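PDB 3LHO: putative hydrolase from Shewanella frigidimarina, which probably acts as an iron(II)-dependent dioxygenase of the 2-oxoadipate dioxygenase/decarboxylase family, here holding a nickel ion. Local coordinates for residues 19-22 and 23-26; 122-126 and 127-131; 182-185 and 186-190. All blocks are in the same frame, centred on the assembly; numbering follows the deposited sequence.

Overall arrangement
The three contacts are local ones, met in series along a single chain. Contact 1 (19-26) spans the junction between helix 6-20 and helix 22-32; contact 2 (122-131) lies in the loop between helices 106-116 and 140-149; contact 3 (182-190) ends helix 179-188. Their centres lie about 23 Å apart for contacts 1 and 2 and 16 Å for 1 and 3. Contacts 2 and 3, 36 Å apart, sit on opposite sides of the chain's centre. Helices 6-20 and 22-32 connect them indirectly: the first meets I130 and Y131, the second receives L186. All three thus belong to the helix and loop packing outside the seven-stranded sheet that supplies the nickel ligands H41, H165 and E235.

Contact 1: 19-22 and 23-26; sequences KMTP and SAAK
T21 and A24 form the tight, buried side of this junction. The methyl CG2 of T21 lies 3.9 Å from A24 CB, and the same CB approaches T21 O at 3.3 Å. CG2 stands opposite the backbone N, with OG1 beside that N (chi1 -37°); the methyl is thereby given to A24 while the hydroxyl is hydrogen-bonded to the carbonyl of Y17 in the preceding helix. Alanine suits the position because its short side chain also packs on W14 and Y17 of helix 6-20. Threonine serves both needs, one branch apolar and the other polar. S23 is held too, its OG hydrogen-bonded to the D216 carboxylate.

The backbone closes the first turn. A24 N donates to T21 O over 2.9 Å, rather bent at 131°, whereas K26 N reaches P22 O at 3.1 Å in a straighter bond of 156°. As first residue of the helix P22 has no partner one turn earlier to donate to, so its missing N-H costs nothing.

The looser, solvent side belongs to P22 and K26. K26 lays CG 3.6 Å from P22 O, then runs out extended to a tetraethylene glycol probably left from crystallisation. T21 stands at the N-cap position without a side-chain capping bond, and P22 follows as first helical residue: a tight helix-to-helix connection with proline at N1.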
loop_
_atom_site.group_PDB
_atom_site.type_symbol
_atom_site.label_atom_id
_atom_site.label_comp_id
_atom_site.label_asym_id
_atom_site.label_seq_id
_atom_site.Cartn_x
_atom_site.Cartn_y
_atom_site.Cartn_z
ATOM N N LYS A 19 9.193 -9.909 1.498
ATOM C CA LYS A 19 10.263 -10.152 0.571
ATOM C C LYS A 19 10.842 -8.857 0.035
ATOM O O LYS A 19 12.038 -8.786 -0.177
ATOM C CB LYS A 19 9.827 -11.041 -0.597
ATOM C CG LYS A 19 9.390 -12.423 -0.199
ATOM C CD LYS A 19 8.844 -13.172 -1.425
ATOM C CE LYS A 19 8.285 -14.515 -1.053
ATOM N NZ LYS A 19 7.685 -15.139 -2.267
HETATM N N MSE A 20 9.992 -7.858 -0.217
HETATM C CA MSE A 20 10.415 -6.540 -0.646
HETATM C C MSE A 20 10.837 -5.711 0.547
HETATM O O MSE A 20 11.636 -4.800 0.381
HETATM C CB MSE A 20 9.256 -5.749 -1.278
HETATM C CG MSE A 20 8.898 -6.193 -2.653
HETATM SE SE MSE A 20 7.526 -5.086 -3.301
HETATM C CE MSE A 20 6.065 -5.689 -2.195
ATOM N N THR A 21 10.286 -6.024 1.721
ATOM C CA THR A 21 10.321 -5.114 2.880
ATOM C C THR A 21 10.786 -5.862 4.162
ATOM O O THR A 21 10.009 -6.045 5.117
ATOM C CB THR A 21 8.920 -4.491 3.107
ATOM O OG1 THR A 21 8.313 -4.233 1.832
ATOM C CG2 THR A 21 9.007 -3.185 3.897
ATOM N N PRO A 22 12.062 -6.282 4.189
ATOM C CA PRO A 22 12.591 -6.998 5.350
ATOM C C PRO A 22 12.450 -6.239 6.658
ATOM O O PRO A 22 12.261 -6.869 7.700
ATOM C CB PRO A 22 14.074 -7.216 5.012
ATOM C CG PRO A 22 14.374 -6.315 3.893
ATOM C CD PRO A 22 13.089 -6.145 3.131
ATOM N N SER A 23 12.484 -4.909 6.591
ATOM C CA SER A 23 12.275 -4.092 7.775
ATOM C C SER A 23 10.922 -4.375 8.465
ATOM O O SER A 23 10.839 -4.387 9.687
ATOM C CB SER A 23 12.352 -2.610 7.424
ATOM O OG SER A 23 13.659 -2.267 7.003
ATOM N N ALA A 24 9.889 -4.590 7.662
ATOM C CA ALA A 24 8.588 -4.917 8.167
ATOM C C ALA A 24 8.646 -6.245 8.921
ATOM O O ALA A 24 8.070 -6.386 9.997
ATOM C CB ALA A 24 7.521 -4.945 6.997
ATOM N N ALA A 25 9.360 -7.217 8.387
ATOM C CA ALA A 25 9.407 -8.499 9.111
ATOM C C ALA A 25 10.054 -8.276 10.489
ATOM O O ALA A 25 9.569 -8.777 11.526
ATOM C CB ALA A 25 10.140 -9.605 8.299
ATOM N N LYS A 26 11.105 -7.471 10.520
ATOM C CA LYS A 26 11.842 -7.255 11.778
ATOM C C LYS A 26 11.026 -6.432 12.785
ATOM O O LYS A 26 10.964 -6.781 13.959
ATOM C CB LYS A 26 13.198 -6.588 11.519
ATOM C CG LYS A 26 14.152 -7.446 10.707
ATOM C CD LYS A 26 15.486 -6.731 10.531
ATOM C CE LYS A 26 16.475 -7.506 9.678
ATOM N NZ LYS A 26 17.676 -6.675 9.340
#

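Contact 2: 122-126 and 127-131; sequences AATTA and DNFIY
The F129 ring lies alongside T124, and its apolar contacts come first. T124 CA sits over one face, 4.0 Å from the ring centroid and 21° off the normal, a CH-pi contact displaced toward the rim. Farther out, the T124 methyl CG2 meets F129 CE1 at 4.0 Å. The ring is brought there by a first torsion of 178°, which places CG opposite the backbone N and beside the carbonyl carbon. Phenylalanine suits this buried place, since L57 and H60 of helix 54-62 also touch it and the ring of Y161 meets it at about 35° between planes. T124 completes the fit with a methyl near CE1 and CZ, while its OG1 bonds to the carbonyl of I121. At the turn itself, the side-chain amide oxygen OD1 of N128 makes a plain van der Waals contact with A126 CB at 3.6 Å.

Backbone bonding shapes the chain. A126 to F129 is a type I beta turn, closed by F129 N donating to A126 O over 3.2 Å. Just before it, A126 N bonds to A123 O at 3.2 Å. The turn carries D127 and N128 at its two corners, polar residues suited to a partly exposed bend.

Water-mediated bonding joins the two halves again. One water donates to A123 O at 2.8 Å and to N128 OD1 at 3.1 Å, and it lies in plane at the edge of the F129 ring.

A123 O therefore takes two donors, A126 N and the water, satisfying a carbonyl beside an aromatic ring. The chemistry implies a division of labour: the ring packs between T124 and L57, H60 and Y161, carrying the turn's inner side into the fold, while the water spans the gap between two acceptors that could not bond to each other.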
loop_
_atom_site.group_PDB
_atom_site.type_symbol
_atom_site.label_atom_id
_atom_site.label_comp_id
_atom_site.label_asym_id
_atom_site.label_seq_id
_atom_site.Cartn_x
_atom_site.Cartn_y
_atom_site.Cartn_z
ATOM N N ALA A 122 -7.270 -13.415 -17.432
ATOM C CA ALA A 122 -7.570 -14.518 -16.548
ATOM C C ALA A 122 -6.825 -14.462 -15.211
ATOM O O ALA A 122 -7.311 -14.987 -14.227
ATOM C CB ALA A 122 -7.317 -15.814 -17.254
ATOM N N ALA A 123 -5.666 -13.818 -15.185
ATOM C CA ALA A 123 -4.870 -13.704 -13.989
ATOM C C ALA A 123 -5.585 -12.841 -12.952
ATOM O O ALA A 123 -5.348 -12.998 -11.748
ATOM C CB ALA A 123 -3.438 -13.076 -14.322
ATOM N N THR A 124 -6.477 -11.958 -13.421
ATOM C CA THR A 124 -7.053 -10.943 -12.552
ATOM C C THR A 124 -8.109 -11.519 -11.619
ATOM O O THR A 124 -8.495 -10.853 -10.649
ATOM C CB THR A 124 -7.666 -9.768 -13.321
ATOM O OG1 THR A 124 -8.762 -10.237 -14.097
ATOM C CG2 THR A 124 -6.638 -9.082 -14.235
ATOM N N THR A 125 -8.557 -12.749 -11.898
ATOM C CA THR A 125 -9.502 -13.424 -11.017
ATOM C C THR A 125 -8.883 -14.596 -10.220
ATOM O O THR A 125 -9.589 -15.284 -9.470
ATOM C CB THR A 125 -10.755 -13.907 -11.783
ATOM O OG1 THR A 125 -11.701 -14.393 -10.822
ATOM C CG2 THR A 125 -10.420 -15.022 -12.911
ATOM N N ALA A 126 -7.569 -14.794 -10.335
ATOM C CA ALA A 126 -6.885 -15.861 -9.595
ATOM C C ALA A 126 -6.620 -15.340 -8.196
ATOM O O ALA A 126 -6.533 -14.119 -7.984
ATOM C CB ALA A 126 -5.545 -16.250 -10.270
ATOM N N ASP A 127 -6.442 -16.267 -7.260
ATOM C CA ASP A 127 -6.298 -15.881 -5.859
ATOM C C ASP A 127 -5.078 -15.061 -5.556
ATOM O O ASP A 127 -5.059 -14.387 -4.534
ATOM C CB ASP A 127 -6.350 -17.087 -4.891
ATOM C CG ASP A 127 -5.230 -18.126 -5.118
ATOM O OD1 ASP A 127 -4.465 -18.085 -6.108
ATOM O OD2 ASP A 127 -5.130 -19.015 -4.268
ATOM N N ASN A 128 -4.036 -15.170 -6.381
ATOM C CA ASN A 128 -2.791 -14.501 -6.101
ATOM C C ASN A 128 -2.686 -13.172 -6.783
ATOM O O ASN A 128 -1.605 -12.562 -6.733
ATOM C CB ASN A 128 -1.575 -15.372 -6.476
ATOM C CG ASN A 128 -1.426 -15.558 -7.973
ATOM O OD1 ASN A 128 -2.411 -15.607 -8.696
ATOM N ND2 ASN A 128 -0.197 -15.605 -8.444
ATOM N N PHE A 129 -3.768 -12.693 -7.416
ATOM C CA PHE A 129 -3.602 -11.506 -8.252
ATOM C C PHE A 129 -3.041 -10.281 -7.511
ATOM O O PHE A 129 -2.172 -9.578 -8.042
ATOM C CB PHE A 129 -4.883 -11.110 -8.997
ATOM C CG PHE A 129 -4.703 -9.825 -9.843
ATOM C CD1 PHE A 129 -3.814 -9.826 -10.919
ATOM C CD2 PHE A 129 -5.328 -8.643 -9.505
ATOM C CE1 PHE A 129 -3.593 -8.739 -11.656
ATOM C CE2 PHE A 129 -5.125 -7.526 -10.252
ATOM C CZ PHE A 129 -4.245 -7.540 -11.319
ATOM N N ILE A 130 -3.511 -9.992 -6.303
ATOM C CA ILE A 130 -3.061 -8.758 -5.649
ATOM C C ILE A 130 -1.597 -8.857 -5.127
ATOM O O ILE A 130 -1.025 -7.878 -4.714
ATOM C CB ILE A 130 -4.036 -8.289 -4.539
ATOM C CG1 ILE A 130 -4.013 -9.238 -3.361
ATOM C CG2 ILE A 130 -5.521 -8.036 -5.096
ATOM C CD1 ILE A 130 -4.760 -8.668 -2.125
ATOM N N TYR A 131 -1.018 -10.060 -5.142
ATOM C CA TYR A 131 0.415 -10.237 -4.861
ATOM C C TYR A 131 1.147 -11.001 -5.974
ATOM O O TYR A 131 2.129 -11.707 -5.711
ATOM C CB TYR A 131 0.650 -10.884 -3.484
ATOM C CG TYR A 131 -0.093 -12.203 -3.252
ATOM C CD1 TYR A 131 -1.421 -12.199 -2.785
ATOM C CD2 TYR A 131 0.520 -13.443 -3.539
ATOM C CE1 TYR A 131 -2.114 -13.358 -2.604
ATOM C CE2 TYR A 131 -0.190 -14.654 -3.353
ATOM C CZ TYR A 131 -1.513 -14.577 -2.860
ATOM O OH TYR A 131 -2.246 -15.701 -2.658
HETATM O O HOH W 1 -2.711 -13.508 -10.951
#

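Contact 3: 182-185 and 186-190; sequences VNQA and LKQAG
V182 and L186 run alongside each other in the same direction, one turn apart on helix 179-188, which finishes in a Schellman motif at G190. Their branches meet at V182 CG1 and L186 CD1, 4.2 Å apart. L186 has CG beside its backbone N (chi1 -63°), close over V182 O, and its side chain goes on to I27 and L30 of helix 22-32. With an alanine here, V182 CG1 is likely to lose its partner and a gap to open toward I27 and L30.

The polar side is arranged differently. The chains of Q184 and Q188 are nearly perpendicular, with 67° between the amides; their NE2 atoms are 3.5 Å apart, but two amide N-H groups cannot bond to each other, so this is only packing. Long flexible amides suit this exposed surface. Q184 also crosses K187, whose chain bends to bring CD to 3.2 Å from N183 O before NZ forms a salt bridge with E199. The buried N183 is hydrogen-bonded through OD1 to S211 OG.

Glycine suits position 190 because its phi is positive, where a side chain would press on the preceding carbonyl. The helix ends with A189 N bonded to A185 O and G190 N reaching K187 O at 3.0 Å.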
loop_
_atom_site.group_PDB
_atom_site.type_symbol
_atom_site.label_atom_id
_atom_site.label_comp_id
_atom_site.label_asym_id
_atom_site.label_seq_id
_atom_site.Cartn_x
_atom_site.Cartn_y
_atom_site.Cartn_z
ATOM N N VAL A 182 6.299 4.890 19.921
ATOM C CA VAL A 182 6.614 3.816 18.939
ATOM C C VAL A 182 7.837 4.216 18.119
ATOM O O VAL A 182 8.754 3.421 17.891
ATOM C CB VAL A 182 5.425 3.555 17.998
ATOM C CG1 VAL A 182 5.801 2.548 16.881
ATOM C CG2 VAL A 182 4.216 3.065 18.826
ATOM N N ASN A 183 7.838 5.460 17.658
ATOM C CA ASN A 183 8.951 5.984 16.861
ATOM C C ASN A 183 10.268 5.898 17.613
ATOM O O ASN A 183 11.303 5.536 17.027
ATOM C CB ASN A 183 8.665 7.429 16.407
ATOM C CG ASN A 183 7.695 7.498 15.236
ATOM O OD1 ASN A 183 7.297 6.461 14.681
ATOM N ND2 ASN A 183 7.318 8.723 14.830
ATOM N N GLN A 184 10.231 6.180 18.912
ATOM C CA GLN A 184 11.447 6.135 19.718
ATOM C C GLN A 184 11.959 4.694 19.829
ATOM O O GLN A 184 13.152 4.465 19.667
ATOM C CB GLN A 184 11.231 6.779 21.095
ATOM C CG GLN A 184 12.513 7.068 21.893
ATOM C CD GLN A 184 13.550 7.849 21.082
ATOM O OE1 GLN A 184 13.226 8.826 20.400
ATOM N NE2 GLN A 184 14.792 7.386 21.115
ATOM N N ALA A 185 11.063 3.726 20.050
ATOM C CA ALA A 185 11.447 2.299 20.130
ATOM C C ALA A 185 12.066 1.815 18.816
ATOM O O ALA A 185 12.965 0.969 18.802
ATOM C CB ALA A 185 10.236 1.412 20.484
ATOM N N LEU A 186 11.527 2.306 17.708
ATOM C CA LEU A 186 12.028 1.922 16.398
ATOM C C LEU A 186 13.450 2.456 16.209
ATOM O O LEU A 186 14.330 1.725 15.775
ATOM C CB LEU A 186 11.134 2.480 15.298
ATOM C CG LEU A 186 9.701 1.950 15.292
ATOM C CD1 LEU A 186 8.934 2.605 14.148
ATOM C CD2 LEU A 186 9.706 0.430 15.215
ATOM N N LYS A 187 13.650 3.726 16.525
ATOM C CA LYS A 187 15.003 4.321 16.412
ATOM C C LYS A 187 16.016 3.645 17.348
ATOM O O LYS A 187 17.132 3.339 16.924
ATOM C CB LYS A 187 14.954 5.822 16.656
ATOM C CG LYS A 187 14.335 6.563 15.478
ATOM C CD LYS A 187 13.421 7.667 15.923
ATOM C CE LYS A 187 14.136 8.916 16.252
ATOM N NZ LYS A 187 13.171 9.971 16.515
ATOM N N GLN A 188 15.614 3.392 18.593
ATOM C CA GLN A 188 16.462 2.668 19.563
ATOM C C GLN A 188 16.834 1.260 19.069
ATOM O O GLN A 188 17.949 0.791 19.321
ATOM C CB GLN A 188 15.790 2.581 20.933
ATOM C CG GLN A 188 15.849 3.896 21.730
ATOM C CD GLN A 188 14.998 3.872 23.001
ATOM O OE1 GLN A 188 14.377 2.858 23.345
ATOM N NE2 GLN A 188 14.950 5.006 23.694
ATOM N N ALA A 189 15.933 0.605 18.335
ATOM C CA ALA A 189 16.223 -0.725 17.750
ATOM C C ALA A 189 17.029 -0.656 16.435
ATOM O O ALA A 189 17.321 -1.693 15.817
ATOM C CB ALA A 189 14.909 -1.509 17.528
ATOM N N GLY A 190 17.343 0.553 15.977
ATOM C CA GLY A 190 18.247 0.736 14.843
ATOM C C GLY A 190 17.576 0.870 13.500
ATOM O O GLY A 190 18.221 0.685 12.478
#